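Anthranilate-CoA ligase (PDB 4WV3) is an AMP-binding enzyme of the ANL superfamily, built from a large N-terminal domain and a smaller C-terminal domain. Local coordinates at residues Ala273-Asp278 against Leu462-Ile467; Gly310-Asp315 against Gly332-Gly337; Ile434-Val439 against Glu470-Gln475; Gln475-Cys480 against Arg491-Val496. One frame throughout, in Å; residues are numbered along the deposited sequence.

Contact 1. Residues Ala273-Asp278 against Leu462-Ile467; sequences ALALKD and LKPEQI
A type II beta turn of the C-terminal domain, Lys463 to Gln466, sets Pro464 against Ala275 near the C-terminal end of helix 267-274 in the large domain, so this is a small interdomain touch at the surface. The turn follows strand 454-462 and is closed by Gln466 N donating to Lys463 O at 3.1 Å. Pro464 takes its second position, where the fixed phi of a proline fits well, and Glu465 takes the third with a positive phi. On the other side Leu276 N is bonded to Ala273 O at 3.2 Å where the chain leaves the helix, and the CB of Ala275 points toward the proline. The backbones come nearest at Ala275 and Lys463, whose CA atoms are 6.2 Å apart.

The contact is carried by one methyl and one edge of a proline ring. Ala275 CB rests on Pro464 CD at 3.8 Å, with CG of the same ring a little farther off. The ring also lies beside the backbone of Ala275, Pro464 CG being 3.9 Å from Ala275 O. Lys463 adds the aliphatic part of its side chain; a bend at chi2 (-64°) carries its chain past the alanine methyl, and its ammonium group then finds Pro437 O within its own domain. Gln440 of strand 439-448 touches Ala275, Lys463 and Pro464 alike. The last piece of the apolar patch is Lys463 CD, which lies 4.3 Å from Ala275 CB.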
loop_
_atom_site.group_PDB
_atom_site.type_symbol
_atom_site.label_atom_id
_atom_site.label_comp_id
_atom_site.label_asym_id
_atom_site.label_seq_id
_atom_site.Cartn_x
_atom_site.Cartn_y
_atom_site.Cartn_z
ATOM N N ALA A 273 11.843 0.343 -12.962
ATOM C CA ALA A 273 13.244 0.110 -12.631
ATOM C C ALA A 273 13.937 -0.705 -13.719
ATOM O O ALA A 273 15.059 -0.393 -14.120
ATOM C CB ALA A 273 13.363 -0.587 -11.284
ATOM N N LEU A 274 13.260 -1.746 -14.194
ATOM C CA LEU A 274 13.808 -2.605 -15.240
ATOM C C LEU A 274 13.835 -1.903 -16.595
ATOM O O LEU A 274 14.554 -2.321 -17.504
ATOM C CB LEU A 274 13.015 -3.910 -15.334
ATOM C CG LEU A 274 13.122 -4.844 -14.127
ATOM C CD1 LEU A 274 12.159 -6.011 -14.266
ATOM C CD2 LEU A 274 14.550 -5.341 -13.956
ATOM N N ALA A 275 13.051 -0.837 -16.727
ATOM C CA ALA A 275 13.022 -0.061 -17.962
ATOM C C ALA A 275 14.290 0.773 -18.113
ATOM O O ALA A 275 14.634 1.199 -19.215
ATOM C CB ALA A 275 11.789 0.831 -18.004
ATOM N N LEU A 276 14.977 1.005 -16.998
ATOM C CA LEU A 276 16.224 1.758 -17.008
ATOM C C LEU A 276 17.291 1.024 -17.813
ATOM O O LEU A 276 17.505 -0.175 -17.630
ATOM C CB LEU A 276 16.719 1.996 -15.581
ATOM C CG LEU A 276 15.795 2.800 -14.664
ATOM C CD1 LEU A 276 16.355 2.855 -13.253
ATOM C CD2 LEU A 276 15.586 4.200 -15.215
ATOM N N LYS A 277 17.957 1.749 -18.706
ATOM C CA LYS A 277 18.992 1.162 -19.549
ATOM C C LYS A 277 20.209 0.762 -18.720
ATOM O O LYS A 277 20.986 -0.104 -19.120
ATOM C CB LYS A 277 19.405 2.141 -20.649
ATOM C CG LYS A 277 20.086 3.395 -20.131
ATOM C CD LYS A 277 20.363 4.380 -21.250
ATOM C CE LYS A 277 21.041 5.633 -20.719
ATOM N NZ LYS A 277 21.151 6.688 -21.763
ATOM N N ASP A 278 20.362 1.395 -17.561
ATOM C CA ASP A 278 21.490 1.127 -16.679
ATOM C C ASP A 278 21.019 0.572 -15.339
ATOM O O ASP A 278 21.503 0.982 -14.282
ATOM C CB ASP A 278 22.308 2.401 -16.463
ATOM C CG ASP A 278 21.476 3.542 -15.912
ATOM O OD1 ASP A 278 20.233 3.488 -16.033
ATOM O OD2 ASP A 278 22.065 4.496 -15.362
ATOM N N LEU A 462 5.014 2.163 -23.711
ATOM C CA LEU A 462 6.178 1.479 -24.265
ATOM C C LEU A 462 7.447 1.773 -23.471
ATOM O O LEU A 462 7.487 2.714 -22.676
ATOM C CB LEU A 462 6.376 1.870 -25.730
ATOM C CG LEU A 462 5.259 1.455 -26.688
ATOM C CD1 LEU A 462 5.512 2.018 -28.077
ATOM C CD2 LEU A 462 5.133 -0.059 -26.734
ATOM N N LYS A 463 8.477 0.957 -23.689
ATOM C CA LYS A 463 9.792 1.184 -23.098
ATOM C C LYS A 463 10.305 2.559 -23.514
ATOM O O LYS A 463 9.970 3.038 -24.598
ATOM C CB LYS A 463 10.773 0.097 -23.547
ATOM C CG LYS A 463 10.444 -1.297 -23.038
ATOM C CD LYS A 463 10.527 -1.367 -21.523
ATOM C CE LYS A 463 10.205 -2.763 -21.016
ATOM N NZ LYS A 463 11.174 -3.777 -21.515
ATOM N N PRO A 464 11.111 3.201 -22.650
ATOM C CA PRO A 464 11.620 4.559 -22.886
ATOM C C PRO A 464 12.192 4.768 -24.287
ATOM O O PRO A 464 12.905 3.902 -24.797
ATOM C CB PRO A 464 12.727 4.693 -21.840
ATOM C CG PRO A 464 12.261 3.843 -20.714
ATOM C CD PRO A 464 11.558 2.670 -21.349
ATOM N N GLU A 465 11.847 5.904 -24.892
ATOM C CA GLU A 465 12.340 6.314 -26.210
ATOM C C GLU A 465 11.811 5.484 -27.384
ATOM O O GLU A 465 12.177 5.731 -28.533
ATOM C CB GLU A 465 13.873 6.364 -26.237
ATOM C CG GLU A 465 14.476 7.377 -25.281
ATOM C CD GLU A 465 14.209 8.808 -25.703
ATOM O OE1 GLU A 465 14.282 9.094 -26.917
ATOM O OE2 GLU A 465 13.924 9.645 -24.821
ATOM N N GLN A 466 10.947 4.514 -27.100
ATOM C CA GLN A 466 10.373 3.688 -28.160
ATOM C C GLN A 466 9.026 4.227 -28.636
ATOM O O GLN A 466 8.152 4.546 -27.829
ATOM C CB GLN A 466 10.231 2.232 -27.707
ATOM C CG GLN A 466 11.543 1.570 -27.317
ATOM C CD GLN A 466 11.401 0.075 -27.098
ATOM O OE1 GLN A 466 10.425 -0.537 -27.532
ATOM N NE2 GLN A 466 12.377 -0.520 -26.420
ATOM N N ILE A 467 8.869 4.331 -29.951
ATOM C CA ILE A 467 7.621 4.796 -30.542
ATOM C C ILE A 467 6.950 3.670 -31.326
ATOM O O ILE A 467 7.627 2.769 -31.820
ATOM C CB ILE A 467 7.849 6.017 -31.464
ATOM C CG1 ILE A 467 8.899 5.700 -32.531
ATOM C CG2 ILE A 467 8.263 7.234 -30.648
ATOM C CD1 ILE A 467 9.155 6.844 -33.486
#

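Contact 2. Residues Gly310-Asp315 against Gly332-Gly337; sequences GVDIID and GDIRPG
Ile334, in the loop between strands 325-328 and 341-342, sets its CD1 methyl against both Asp312 and Ile314, where the chain runs into strand 313-318. These two residues alternate with Ile313, whose side chain turns away toward Trp305 and Leu297. Ile334 is stretched out: with CG1 anti to its carbonyl carbon (chi1 -62°) and chi2 near 180°, CD1 lies at the far end of the chain and does most of the touching. It meets Asp312 mainly at CB, 3.6 Å away, with the carboxylate carbon a little farther. Ile314 is folded instead, chi2 being -58°, which swings its CD1 round to within 3.8 Å of Ile334 CD1; the two side chains cross at roughly a right angle. Trp302 of helix 299-309 touches both Asp312 and Ile334.

The polar ends are handled separately. Asp312 OD2 forms a salt bridge with Lys306, leaving its CB to the isoleucine. Farther along, a water links the segments: it accepts from Gly337 N at 3.1 Å and lies 2.7 Å from Asp315 OD2. The other oxygen, Asp315 OD1, is hydrogen-bonded to N20 of the bound 5'-O-[(S)-[(2-aminobenzoyl)oxy](hydroxy)phosphoryl]adenosine (3UK). An apolar contact thus joins loop and strand at one end, while at the other a water-mediated link ties the loop to a carboxylate that holds the ligand.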
loop_
_atom_site.group_PDB
_atom_site.type_symbol
_atom_site.label_atom_id
_atom_site.label_comp_id
_atom_site.label_asym_id
_atom_site.label_seq_id
_atom_site.Cartn_x
_atom_site.Cartn_y
_atom_site.Cartn_z
ATOM N N GLY A 310 18.567 -12.016 -9.445
ATOM C CA GLY A 310 18.732 -13.306 -8.800
ATOM C C GLY A 310 17.862 -13.398 -7.563
ATOM O O GLY A 310 17.800 -14.438 -6.905
ATOM N N VAL A 311 17.183 -12.299 -7.253
ATOM C CA VAL A 311 16.349 -12.211 -6.062
ATOM C C VAL A 311 14.886 -12.513 -6.371
ATOM O O VAL A 311 14.306 -11.950 -7.298
ATOM C CB VAL A 311 16.454 -10.815 -5.413
ATOM C CG1 VAL A 311 15.457 -10.677 -4.274
ATOM C CG2 VAL A 311 17.868 -10.569 -4.920
ATOM N N ASP A 312 14.298 -13.412 -5.587
ATOM C CA ASP A 312 12.883 -13.731 -5.712
ATOM C C ASP A 312 12.027 -12.571 -5.220
ATOM O O ASP A 312 12.379 -11.899 -4.251
ATOM C CB ASP A 312 12.543 -14.981 -4.899
ATOM C CG ASP A 312 13.217 -16.228 -5.432
ATOM O OD1 ASP A 312 13.708 -17.032 -4.612
ATOM O OD2 ASP A 312 13.248 -16.411 -6.666
ATOM N N ILE A 313 10.904 -12.339 -5.890
ATOM C CA ILE A 313 9.942 -11.346 -5.428
ATOM C C ILE A 313 8.734 -12.030 -4.801
ATOM O O ILE A 313 8.118 -12.903 -5.414
ATOM C CB ILE A 313 9.457 -10.435 -6.568
ATOM C CG1 ILE A 313 10.619 -9.626 -7.144
ATOM C CG2 ILE A 313 8.373 -9.496 -6.067
ATOM C CD1 ILE A 313 10.188 -8.609 -8.178
ATOM N N ILE A 314 8.401 -11.639 -3.576
ATOM C CA ILE A 314 7.241 -12.198 -2.895
ATOM C C ILE A 314 6.004 -11.350 -3.167
ATOM O O ILE A 314 5.865 -10.249 -2.635
ATOM C CB ILE A 314 7.470 -12.296 -1.374
ATOM C CG1 ILE A 314 8.726 -13.119 -1.078
ATOM C CG2 ILE A 314 6.252 -12.900 -0.689
ATOM C CD1 ILE A 314 8.681 -14.526 -1.638
ATOM N N ASP A 315 5.111 -11.866 -4.007
ATOM C CA ASP A 315 3.858 -11.184 -4.306
ATOM C C ASP A 315 2.758 -11.636 -3.354
ATOM O O ASP A 315 2.536 -12.832 -3.168
ATOM C CB ASP A 315 3.433 -11.443 -5.753
ATOM C CG ASP A 315 2.132 -10.743 -6.115
ATOM O OD1 ASP A 315 1.870 -9.648 -5.571
ATOM O OD2 ASP A 315 1.371 -11.287 -6.943
ATOM N N GLY A 332 9.957 -20.281 0.114
ATOM C CA GLY A 332 10.055 -21.662 -0.322
ATOM C C GLY A 332 9.010 -22.064 -1.348
ATOM O O GLY A 332 9.143 -23.097 -2.003
ATOM N N ASP A 333 7.967 -21.252 -1.492
ATOM C CA ASP A 333 6.879 -21.578 -2.408
ATOM C C ASP A 333 6.408 -20.357 -3.193
ATOM O O ASP A 333 5.694 -19.503 -2.665
ATOM C CB ASP A 333 5.709 -22.205 -1.644
ATOM C CG ASP A 333 4.640 -22.762 -2.563
ATOM O OD1 ASP A 333 4.936 -22.989 -3.755
ATOM O OD2 ASP A 333 3.503 -22.981 -2.093
ATOM N N ILE A 334 6.814 -20.282 -4.457
ATOM C CA ILE A 334 6.444 -19.168 -5.323
ATOM C C ILE A 334 5.864 -19.647 -6.647
ATOM O O ILE A 334 6.477 -20.453 -7.346
ATOM C CB ILE A 334 7.657 -18.267 -5.643
ATOM C CG1 ILE A 334 8.217 -17.639 -4.368
ATOM C CG2 ILE A 334 7.273 -17.183 -6.641
ATOM C CD1 ILE A 334 9.391 -16.726 -4.608
ATOM N N ARG A 335 4.678 -19.153 -6.985
ATOM C CA ARG A 335 4.137 -19.332 -8.325
ATOM C C ARG A 335 3.981 -17.969 -8.989
ATOM O O ARG A 335 3.068 -17.212 -8.656
ATOM C CB ARG A 335 2.803 -20.080 -8.295
ATOM C CG ARG A 335 2.127 -20.178 -9.655
ATOM C CD ARG A 335 1.242 -21.408 -9.751
ATOM N NE ARG A 335 2.019 -22.640 -9.644
ATOM C CZ ARG A 335 1.518 -23.859 -9.817
ATOM N NH1 ARG A 335 0.234 -24.014 -10.111
ATOM N NH2 ARG A 335 2.299 -24.923 -9.699
ATOM N N PRO A 336 4.891 -17.647 -9.923
ATOM C CA PRO A 336 4.948 -16.350 -10.607
ATOM C C PRO A 336 3.623 -15.964 -11.261
ATOM O O PRO A 336 3.091 -16.714 -12.080
ATOM C CB PRO A 336 6.022 -16.571 -11.676
ATOM C CG PRO A 336 6.897 -17.635 -11.109
ATOM C CD PRO A 336 5.971 -18.549 -10.361
ATOM N N GLY A 337 3.099 -14.800 -10.891
ATOM C CA GLY A 337 1.857 -14.308 -11.453
ATOM C C GLY A 337 0.671 -14.483 -10.525
ATOM O O GLY A 337 -0.378 -13.870 -10.723
HETATM O O HOH W 1 3.066 -12.722 -8.546
#

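Contact 3. Residues Ile434-Val439 against Glu470-Gln475; sequences IQHPAV and EALIRQ
His436 begins a type I beta turn that runs to Val439, and it faces Leu472 and Gln475, three residues apart on helix 470-483. The turn is closed by Val439 N bonding to His436 O, and it delivers the chain into strand 439-448. The backbones stay well separated, CA atoms of Ala438 and Leu472 being 8.3 Å apart, so side chains bridge the gap.

The imidazole does most of this. CG of His436 lies anti to the backbone N (chi1 -167°), which sends the ring out toward the helix, and both ring nitrogens are engaged. ND1 accepts from Ala438 N at 3.1 Å, a donor tilted out of the ring plane. NE2 donates to Gln475 OE1 at 3.0 Å, almost within the ring plane and on a lone pair of the amide oxygen, with an N-H...O angle of 152°. This pairing places the hydrogen on NE2 and pins the rotation of the ring; Gln475 reaches it with an extended chain, its amide plane turned 35° from the ring.

Next to this polar link is an apolar one. Leu472 CD1 lies 3.6 Å from His436 CE1, approaching obliquely, and 3.7 Å from Ala438 CB, so a single methyl serves both turn residues. Leu472 also touches Leu462 and Phe495, on the two strands that its helix connects. The arrangement belongs to the small alpha/beta C-terminal domain of the ANL enzymes, where the helix of a beta-alpha-beta unit is tied to the turn leading into the neighbouring edge strand.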
loop_
_atom_site.group_PDB
_atom_site.type_symbol
_atom_site.label_atom_id
_atom_site.label_comp_id
_atom_site.label_asym_id
_atom_site.label_seq_id
_atom_site.Cartn_x
_atom_site.Cartn_y
_atom_site.Cartn_z
ATOM N N ILE A 434 2.283 -7.573 -21.338
ATOM C CA ILE A 434 3.555 -7.165 -20.748
ATOM C C ILE A 434 4.680 -8.155 -21.060
ATOM O O ILE A 434 5.855 -7.862 -20.839
ATOM C CB ILE A 434 3.428 -6.955 -19.221
ATOM C CG1 ILE A 434 4.457 -5.932 -18.731
ATOM C CG2 ILE A 434 3.550 -8.281 -18.481
ATOM C CD1 ILE A 434 4.299 -5.555 -17.274
ATOM N N GLN A 435 4.316 -9.324 -21.582
ATOM C CA GLN A 435 5.303 -10.315 -21.996
ATOM C C GLN A 435 6.136 -9.804 -23.168
ATOM O O GLN A 435 7.309 -10.153 -23.303
ATOM C CB GLN A 435 4.630 -11.637 -22.368
ATOM C CG GLN A 435 4.052 -12.395 -21.186
ATOM C CD GLN A 435 3.358 -13.676 -21.598
ATOM O OE1 GLN A 435 3.105 -13.906 -22.781
ATOM N NE2 GLN A 435 3.045 -14.520 -20.623
ATOM N N HIS A 436 5.525 -8.978 -24.013
ATOM C CA HIS A 436 6.244 -8.366 -25.123
ATOM C C HIS A 436 7.269 -7.373 -24.585
ATOM O O HIS A 436 6.930 -6.495 -23.790
ATOM C CB HIS A 436 5.279 -7.672 -26.084
ATOM C CG HIS A 436 5.900 -7.300 -27.394
ATOM N ND1 HIS A 436 6.755 -6.227 -27.535
ATOM C CD2 HIS A 436 5.799 -7.863 -28.622
ATOM C CE1 HIS A 436 7.149 -6.143 -28.792
ATOM N NE2 HIS A 436 6.584 -7.124 -29.473
ATOM N N PRO A 437 8.530 -7.506 -25.025
ATOM C CA PRO A 437 9.669 -6.759 -24.474
ATOM C C PRO A 437 9.605 -5.249 -24.700
ATOM O O PRO A 437 10.386 -4.517 -24.091
ATOM C CB PRO A 437 10.866 -7.350 -25.226
ATOM C CG PRO A 437 10.291 -7.869 -26.497
ATOM C CD PRO A 437 8.935 -8.388 -26.132
ATOM N N ALA A 438 8.698 -4.791 -25.557
ATOM C CA ALA A 438 8.583 -3.365 -25.846
ATOM C C ALA A 438 7.605 -2.675 -24.899
ATOM O O ALA A 438 7.582 -1.447 -24.802
ATOM C CB ALA A 438 8.166 -3.148 -27.292
ATOM N N VAL A 439 6.803 -3.471 -24.202
ATOM C CA VAL A 439 5.803 -2.943 -23.283
ATOM C C VAL A 439 6.354 -2.810 -21.867
ATOM O O VAL A 439 6.816 -3.787 -21.278
ATOM C CB VAL A 439 4.556 -3.845 -23.241
ATOM C CG1 VAL A 439 3.536 -3.297 -22.253
ATOM C CG2 VAL A 439 3.953 -3.977 -24.629
ATOM N N GLU A 470 4.306 0.028 -37.497
ATOM C CA GLU A 470 3.393 -0.891 -38.162
ATOM C C GLU A 470 3.694 -2.331 -37.756
ATOM O O GLU A 470 2.793 -3.164 -37.661
ATOM C CB GLU A 470 3.505 -0.729 -39.679
ATOM C CG GLU A 470 2.295 -1.211 -40.460
ATOM C CD GLU A 470 2.340 -0.773 -41.912
ATOM O OE1 GLU A 470 3.185 0.085 -42.247
ATOM O OE2 GLU A 470 1.535 -1.287 -42.717
ATOM N N ALA A 471 4.970 -2.610 -37.504
ATOM C CA ALA A 471 5.397 -3.940 -37.089
ATOM C C ALA A 471 5.022 -4.217 -35.638
ATOM O O ALA A 471 4.559 -5.308 -35.309
ATOM C CB ALA A 471 6.897 -4.098 -37.290
ATOM N N LEU A 472 5.222 -3.222 -34.777
ATOM C CA LEU A 472 4.968 -3.369 -33.346
ATOM C C LEU A 472 3.514 -3.727 -33.053
ATOM O O LEU A 472 3.237 -4.623 -32.256
ATOM C CB LEU A 472 5.349 -2.091 -32.598
ATOM C CG LEU A 472 5.228 -2.160 -31.075
ATOM C CD1 LEU A 472 6.246 -3.136 -30.504
ATOM C CD2 LEU A 472 5.389 -0.782 -30.456
ATOM N N ILE A 473 2.592 -3.018 -33.698
ATOM C CA ILE A 473 1.168 -3.297 -33.556
ATOM C C ILE A 473 0.873 -4.727 -33.993
ATOM O O ILE A 473 0.117 -5.447 -33.340
ATOM C CB ILE A 473 0.317 -2.327 -34.398
ATOM C CG1 ILE A 473 0.605 -0.879 -33.998
ATOM C CG2 ILE A 473 -1.163 -2.640 -34.243
ATOM C CD1 ILE A 473 -0.172 0.140 -34.801
ATOM N N ARG A 474 1.489 -5.131 -35.097
ATOM C CA ARG A 474 1.318 -6.474 -35.633
ATOM C C ARG A 474 1.887 -7.530 -34.686
ATOM O O ARG A 474 1.282 -8.584 -34.487
ATOM C CB ARG A 474 1.974 -6.576 -37.012
ATOM C CG ARG A 474 1.903 -7.952 -37.650
ATOM C CD ARG A 474 2.359 -7.898 -39.099
ATOM N NE ARG A 474 3.634 -7.202 -39.245
ATOM C CZ ARG A 474 3.879 -6.275 -40.166
ATOM N NH1 ARG A 474 2.936 -5.930 -41.032
ATOM N NH2 ARG A 474 5.069 -5.693 -40.223
ATOM N N GLN A 475 3.045 -7.238 -34.100
ATOM C CA GLN A 475 3.679 -8.151 -33.151
ATOM C C GLN A 475 2.818 -8.349 -31.909
ATOM O O GLN A 475 2.598 -9.477 -31.468
ATOM C CB GLN A 475 5.064 -7.641 -32.747
ATOM C CG GLN A 475 6.095 -7.672 -33.863
ATOM C CD GLN A 475 7.452 -7.164 -33.416
ATOM O OE1 GLN A 475 7.756 -7.138 -32.222
ATOM N NE2 GLN A 475 8.276 -6.753 -34.373
#

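Contact 4. Residues Gln475-Cys480 against Arg491-Val496; sequences QITDHC and RWIEFV
Ile476 on helix 470-483 meets Ile493 and Phe495 on strand 492-496; the axes of the segments 475-480 and 492-496 approach to 10.7 Å, with 138° between their chain directions. This is the helix-to-second-strand half of a beta-alpha-beta crossover that starts at strand 454-462.

Ile476 divides its two branches between two partners. Its CG2, anti to the backbone N, lies 3.7 Å from Ile493 CD1. The longer arm, with chi1 -64° and chi2 near 180°, carries CD1 to the rim of the phenyl ring, 3.9 Å from Phe495 CE1 and close to the ring plane, so the methyl meets an edge and not a face. Ile493 and Phe495 are alternate residues of the strand, and both side chains reach toward the helix. Ile493 CD1 also runs near Thr477 OG1, at 4.2 Å; that hydroxyl is hydrogen-bonded to Ile473 O, one turn back along the helix. Leu433 of helix 426-433 touches Ile476 as well, and Ile460 of the adjoining strand lies against Ile493.

Because the close contacts are between carbon groups, cohesion here comes from hydrophobic burial and fit, and the helix is held against the sheet without a directional bond between the two segments.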
loop_
_atom_site.group_PDB
_atom_site.type_symbol
_atom_site.label_atom_id
_atom_site.label_comp_id
_atom_site.label_asym_id
_atom_site.label_seq_id
_atom_site.Cartn_x
_atom_site.Cartn_y
_atom_site.Cartn_z
ATOM N N GLN A 475 3.045 -7.238 -34.100
ATOM C CA GLN A 475 3.679 -8.151 -33.151
ATOM C C GLN A 475 2.818 -8.349 -31.909
ATOM O O GLN A 475 2.598 -9.477 -31.468
ATOM C CB GLN A 475 5.064 -7.641 -32.747
ATOM C CG GLN A 475 6.095 -7.672 -33.863
ATOM C CD GLN A 475 7.452 -7.164 -33.416
ATOM O OE1 GLN A 475 7.756 -7.138 -32.222
ATOM N NE2 GLN A 475 8.276 -6.753 -34.373
ATOM N N ILE A 476 2.336 -7.245 -31.346
ATOM C CA ILE A 476 1.470 -7.291 -30.174
ATOM C C ILE A 476 0.160 -8.000 -30.506
ATOM O O ILE A 476 -0.364 -8.771 -29.699
ATOM C CB ILE A 476 1.182 -5.874 -29.632
ATOM C CG1 ILE A 476 2.474 -5.227 -29.128
ATOM C CG2 ILE A 476 0.154 -5.919 -28.515
ATOM C CD1 ILE A 476 2.277 -3.846 -28.539
ATOM N N THR A 477 -0.356 -7.744 -31.704
ATOM C CA THR A 477 -1.584 -8.380 -32.166
ATOM C C THR A 477 -1.413 -9.890 -32.295
ATOM O O THR A 477 -2.242 -10.660 -31.811
ATOM C CB THR A 477 -2.038 -7.805 -33.522
ATOM O OG1 THR A 477 -2.260 -6.396 -33.395
ATOM C CG2 THR A 477 -3.322 -8.475 -33.987
ATOM N N ASP A 478 -0.332 -10.308 -32.946
ATOM C CA ASP A 478 -0.062 -11.729 -33.146
ATOM C C ASP A 478 0.265 -12.432 -31.832
ATOM O O ASP A 478 0.036 -13.633 -31.686
ATOM C CB ASP A 478 1.073 -11.930 -34.152
ATOM C CG ASP A 478 0.735 -11.391 -35.529
ATOM O OD1 ASP A 478 -0.467 -11.196 -35.813
ATOM O OD2 ASP A 478 1.669 -11.165 -36.326
ATOM N N HIS A 479 0.800 -11.678 -30.879
ATOM C CA HIS A 479 1.123 -12.219 -29.566
ATOM C C HIS A 479 -0.147 -12.517 -28.774
ATOM O O HIS A 479 -0.207 -13.487 -28.019
ATOM C CB HIS A 479 2.012 -11.244 -28.792
ATOM C CG HIS A 479 2.315 -11.679 -27.394
ATOM N ND1 HIS A 479 2.990 -12.846 -27.106
ATOM C CD2 HIS A 479 2.036 -11.102 -26.200
ATOM C CE1 HIS A 479 3.114 -12.969 -25.796
ATOM N NE2 HIS A 479 2.543 -11.924 -25.224
ATOM N N CYS A 480 -1.163 -11.678 -28.956
ATOM C CA CYS A 480 -2.434 -11.852 -28.261
ATOM C C CYS A 480 -3.268 -12.966 -28.885
ATOM O O CYS A 480 -4.106 -13.574 -28.221
ATOM C CB CYS A 480 -3.225 -10.543 -28.254
ATOM S SG CYS A 480 -2.494 -9.242 -27.239
ATOM N N ARG A 491 -9.624 -5.327 -28.780
ATOM C CA ARG A 491 -10.178 -4.825 -30.032
ATOM C C ARG A 491 -9.420 -3.584 -30.494
ATOM O O ARG A 491 -9.186 -3.394 -31.687
ATOM C CB ARG A 491 -11.664 -4.507 -29.848
ATOM C CG ARG A 491 -12.294 -3.680 -30.956
ATOM C CD ARG A 491 -12.519 -4.484 -32.223
ATOM N NE ARG A 491 -13.364 -3.759 -33.168
ATOM C CZ ARG A 491 -12.907 -2.910 -34.084
ATOM N NH1 ARG A 491 -11.604 -2.679 -34.184
ATOM N NH2 ARG A 491 -13.750 -2.293 -34.900
ATOM N N TRP A 492 -9.038 -2.741 -29.539
ATOM C CA TRP A 492 -8.241 -1.557 -29.833
ATOM C C TRP A 492 -6.953 -1.562 -29.023
ATOM O O TRP A 492 -6.938 -1.969 -27.861
ATOM C CB TRP A 492 -9.019 -0.279 -29.514
ATOM C CG TRP A 492 -10.390 -0.222 -30.099
ATOM C CD1 TRP A 492 -10.734 0.219 -31.344
ATOM C CD2 TRP A 492 -11.610 -0.600 -29.455
ATOM N NE1 TRP A 492 -12.095 0.131 -31.516
ATOM C CE2 TRP A 492 -12.655 -0.369 -30.370
ATOM C CE3 TRP A 492 -11.920 -1.117 -28.192
ATOM C CZ2 TRP A 492 -13.988 -0.637 -30.065
ATOM C CZ3 TRP A 492 -13.242 -1.381 -27.890
ATOM C CH2 TRP A 492 -14.259 -1.141 -28.823
ATOM N N ILE A 493 -5.873 -1.102 -29.643
ATOM C CA ILE A 493 -4.606 -0.927 -28.946
ATOM C C ILE A 493 -4.140 0.515 -29.087
ATOM O O ILE A 493 -3.750 0.949 -30.171
ATOM C CB ILE A 493 -3.523 -1.877 -29.486
ATOM C CG1 ILE A 493 -3.918 -3.332 -29.228
ATOM C CG2 ILE A 493 -2.179 -1.571 -28.843
ATOM C CD1 ILE A 493 -2.934 -4.337 -29.778
ATOM N N GLU A 494 -4.196 1.259 -27.988
ATOM C CA GLU A 494 -3.794 2.659 -27.993
ATOM C C GLU A 494 -2.523 2.864 -27.176
ATOM O O GLU A 494 -2.449 2.472 -26.013
ATOM C CB GLU A 494 -4.921 3.542 -27.458
ATOM C CG GLU A 494 -4.563 5.014 -27.356
ATOM C CD GLU A 494 -5.782 5.896 -27.177
ATOM O OE1 GLU A 494 -6.867 5.517 -27.666
ATOM O OE2 GLU A 494 -5.656 6.968 -26.546
ATOM N N PHE A 495 -1.522 3.476 -27.798
ATOM C CA PHE A 495 -0.252 3.722 -27.130
ATOM C C PHE A 495 -0.259 5.066 -26.415
ATOM O O PHE A 495 -0.602 6.092 -27.002
ATOM C CB PHE A 495 0.904 3.645 -28.128
ATOM C CG PHE A 495 1.066 2.290 -28.757
ATOM C CD1 PHE A 495 1.747 1.283 -28.093
ATOM C CD2 PHE A 495 0.532 2.022 -30.006
ATOM C CE1 PHE A 495 1.896 0.034 -28.665
ATOM C CE2 PHE A 495 0.679 0.775 -30.584
ATOM C CZ PHE A 495 1.361 -0.221 -29.912
ATOM N N VAL A 496 0.110 5.049 -25.140
ATOM C CA VAL A 496 0.140 6.261 -24.333
ATOM C C VAL A 496 1.505 6.439 -23.679
ATOM O O VAL A 496 2.325 5.521 -23.675
ATOM C CB VAL A 496 -0.945 6.239 -23.238
ATOM C CG1 VAL A 496 -2.332 6.203 -23.864
ATOM C CG2 VAL A 496 -0.740 5.050 -22.312
#

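Overall arrangement
Contacts 3 and 4 sit together in the C-terminal domain, their centres 7 Å apart, sharing Gln475 and using successive turns of helix 470-483. Ile473 CG1 of contact 3 packs on Phe495 CE2 of contact 4 at 3.8 Å. Contact 1 joins this group from the domain interface: Lys463 N is 2.8 Å from Ala438 O, in the turn of contact 3, a probable backbone hydrogen bond, and Leu462 CD2 lies 3.8 Å from Phe495 CE1. Contact 2 stands apart in the large domain, its centre 24 Å from that of contact 1 and 28 Å from that of contact 4. It alone includes a ligand-pocket residue, Asp315, and the side chain of Ile314 lies about 9 Å from the bound 3UK.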